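PDB 4RU1: monosaccharide ABC transporter substrate-binding protein, CUT2 family from Acidothermus cellulolyticus, which probably serves as the sugar-binding component of an ABC importer and is seen here holding myo-inositol. Local coordinates for residues G118-F123 / W265-N270. Numbering follows the deposited sequence.
Sequences GALMYF and WLYITN
L120 sets its methyl CD1 squarely over one face of the Y267 ring: CD1 stands 3.4 Å from the ring centroid and only 4° off the ring normal, the geometry of a CH-pi contact. All six ring carbons lie at nearly equal range, L120 CD1 being 3.6 Å from Y267 CE2 and 3.7 Å from Y267 CG, so the methyl is centred and not slipped toward an edge. With CG anti to the backbone N (chi1 -174°), the Y267 ring is carried out toward L120, and chi2 of 77° sets its turn; the leucine side chain meets the tyrosine at about a right angle. Both segments belong to one lobe of a type I periplasmic binding protein fold, with two alpha/beta lobes; here helix 253-270 packs against the loop leading into strand 121-124, and the two segments together bury 135 Å². Shortening Y267 to an alanine is likely to leave L120 CD1 without its aromatic face and open a gap between the helix and that loop. The close-packed methyl-on-ring pair lies on partly exposed residues, whereas the looser touch, M121 CE to Y267 CB at 4.3 Å, comes from a buried side chain that also rests on V105 and S263.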
loop_
_atom_site.group_PDB
_atom_site.type_symbol
_atom_site.label_atom_id
_atom_site.label_comp_id
_atom_site.label_asym_id
_atom_site.label_seq_id
_atom_site.Cartn_x
_atom_site.Cartn_y
_atom_site.Cartn_z
ATOM N N GLY A 118 -17.132 -8.438 -8.703
ATOM C CA GLY A 118 -17.160 -9.928 -8.757
ATOM C C GLY A 118 -15.914 -10.632 -8.247
ATOM O O GLY A 118 -15.832 -11.815 -8.252
ATOM N N ALA A 119 -14.887 -9.850 -7.938
ATOM C CA ALA A 119 -13.764 -10.375 -7.191
ATOM C C ALA A 119 -14.279 -11.143 -5.920
ATOM O O ALA A 119 -15.225 -10.721 -5.269
ATOM C CB ALA A 119 -12.783 -9.314 -6.830
ATOM N N LEU A 120 -13.597 -12.257 -5.628
ATOM C CA LEU A 120 -14.074 -13.199 -4.591
ATOM C C LEU A 120 -13.680 -12.730 -3.203
ATOM O O LEU A 120 -14.348 -13.063 -2.238
ATOM C CB LEU A 120 -13.472 -14.608 -4.744
ATOM C CG LEU A 120 -13.718 -15.322 -6.054
ATOM C CD1 LEU A 120 -12.897 -16.599 -6.231
ATOM C CD2 LEU A 120 -15.200 -15.577 -6.153
ATOM N N MET A 121 -12.529 -12.079 -3.092
ATOM C CA MET A 121 -11.922 -11.800 -1.792
ATOM C C MET A 121 -11.071 -10.515 -1.902
ATOM O O MET A 121 -10.752 -10.058 -3.022
ATOM C CB MET A 121 -10.996 -12.898 -1.425
ATOM C CG MET A 121 -11.528 -14.285 -1.115
ATOM S SD MET A 121 -10.384 -15.611 -0.763
ATOM C CE MET A 121 -10.407 -16.562 -2.334
ATOM N N TYR A 122 -10.659 -9.958 -0.783
ATOM C CA TYR A 122 -9.782 -8.816 -0.777
ATOM C C TYR A 122 -8.849 -8.905 0.384
ATOM O O TYR A 122 -9.300 -9.270 1.487
ATOM C CB TYR A 122 -10.534 -7.504 -0.585
ATOM C CG TYR A 122 -9.690 -6.228 -0.689
ATOM C CD1 TYR A 122 -9.458 -5.557 -1.868
ATOM C CD2 TYR A 122 -9.134 -5.671 0.460
ATOM C CE1 TYR A 122 -8.636 -4.424 -1.928
ATOM C CE2 TYR A 122 -8.288 -4.519 0.419
ATOM C CZ TYR A 122 -8.090 -3.893 -0.806
ATOM O OH TYR A 122 -7.371 -2.733 -0.900
ATOM N N PHE A 123 -7.574 -8.592 0.197
ATOM C CA PHE A 123 -6.513 -8.556 1.273
ATOM C C PHE A 123 -5.841 -7.196 1.310
ATOM O O PHE A 123 -5.255 -6.745 0.298
ATOM C CB PHE A 123 -5.448 -9.664 1.013
ATOM C CG PHE A 123 -6.043 -11.050 1.020
ATOM C CD1 PHE A 123 -6.603 -11.535 -0.118
ATOM C CD2 PHE A 123 -6.219 -11.752 2.216
ATOM C CE1 PHE A 123 -7.246 -12.776 -0.107
ATOM C CE2 PHE A 123 -6.852 -12.987 2.233
ATOM C CZ PHE A 123 -7.358 -13.476 1.054
ATOM N N TRP A 265 -5.207 -20.421 -4.472
ATOM C CA TRP A 265 -4.898 -21.862 -4.437
ATOM C C TRP A 265 -5.996 -22.567 -3.614
ATOM O O TRP A 265 -6.496 -23.603 -4.049
ATOM C CB TRP A 265 -3.478 -22.157 -3.933
ATOM C CG TRP A 265 -3.166 -23.609 -3.639
ATOM C CD1 TRP A 265 -2.518 -24.487 -4.478
ATOM C CD2 TRP A 265 -3.470 -24.325 -2.437
ATOM N NE1 TRP A 265 -2.372 -25.728 -3.839
ATOM C CE2 TRP A 265 -2.990 -25.649 -2.608
ATOM C CE3 TRP A 265 -4.123 -23.980 -1.244
ATOM C CZ2 TRP A 265 -3.124 -26.607 -1.618
ATOM C CZ3 TRP A 265 -4.259 -24.943 -0.258
ATOM C CH2 TRP A 265 -3.787 -26.244 -0.468
ATOM N N LEU A 266 -6.408 -22.042 -2.473
ATOM C CA LEU A 266 -7.501 -22.625 -1.723
ATOM C C LEU A 266 -8.844 -22.649 -2.463
ATOM O O LEU A 266 -9.616 -23.638 -2.431
ATOM C CB LEU A 266 -7.695 -21.818 -0.404
ATOM C CG LEU A 266 -6.817 -22.099 0.804
ATOM C CD1 LEU A 266 -6.959 -20.982 1.851
ATOM C CD2 LEU A 266 -7.241 -23.450 1.423
ATOM N N TYR A 267 -9.146 -21.591 -3.189
ATOM C CA TYR A 267 -10.376 -21.550 -3.975
ATOM C C TYR A 267 -10.357 -22.604 -5.084
ATOM O O TYR A 267 -11.347 -23.263 -5.316
ATOM C CB TYR A 267 -10.603 -20.169 -4.600
ATOM C CG TYR A 267 -11.917 -20.065 -5.298
ATOM C CD1 TYR A 267 -13.091 -19.895 -4.580
ATOM C CD2 TYR A 267 -11.991 -20.099 -6.666
ATOM C CE1 TYR A 267 -14.330 -19.783 -5.213
ATOM C CE2 TYR A 267 -13.235 -19.982 -7.315
ATOM C CZ TYR A 267 -14.391 -19.826 -6.578
ATOM O OH TYR A 267 -15.661 -19.675 -7.220
ATOM N N ILE A 268 -9.260 -22.643 -5.846
ATOM C CA ILE A 268 -9.201 -23.498 -7.030
ATOM C C ILE A 268 -9.169 -24.957 -6.582
ATOM O O ILE A 268 -9.852 -25.813 -7.181
ATOM C CB ILE A 268 -7.986 -23.110 -7.898
ATOM C CG1 ILE A 268 -8.163 -21.766 -8.574
ATOM C CG2 ILE A 268 -7.683 -24.177 -8.968
ATOM C CD1 ILE A 268 -6.839 -21.164 -9.009
ATOM N N THR A 269 -8.456 -25.277 -5.524
ATOM C CA THR A 269 -8.315 -26.693 -5.133
ATOM C C THR A 269 -9.485 -27.217 -4.281
ATOM O O THR A 269 -9.765 -28.373 -4.313
ATOM C CB THR A 269 -7.006 -26.922 -4.389
ATOM O OG1 THR A 269 -7.012 -26.124 -3.220
ATOM C CG2 THR A 269 -5.843 -26.511 -5.204
ATOM N N ASN A 270 -10.094 -26.359 -3.462
ATOM C CA ASN A 270 -11.131 -26.808 -2.500
ATOM C C ASN A 270 -12.366 -25.920 -2.424
ATOM O O ASN A 270 -13.248 -26.154 -1.583
ATOM C CB ASN A 270 -10.528 -27.068 -1.103
ATOM C CG ASN A 270 -11.325 -28.083 -0.290
ATOM O OD1 ASN A 270 -11.743 -29.086 -0.775
ATOM N ND2 ASN A 270 -11.611 -27.745 0.938
#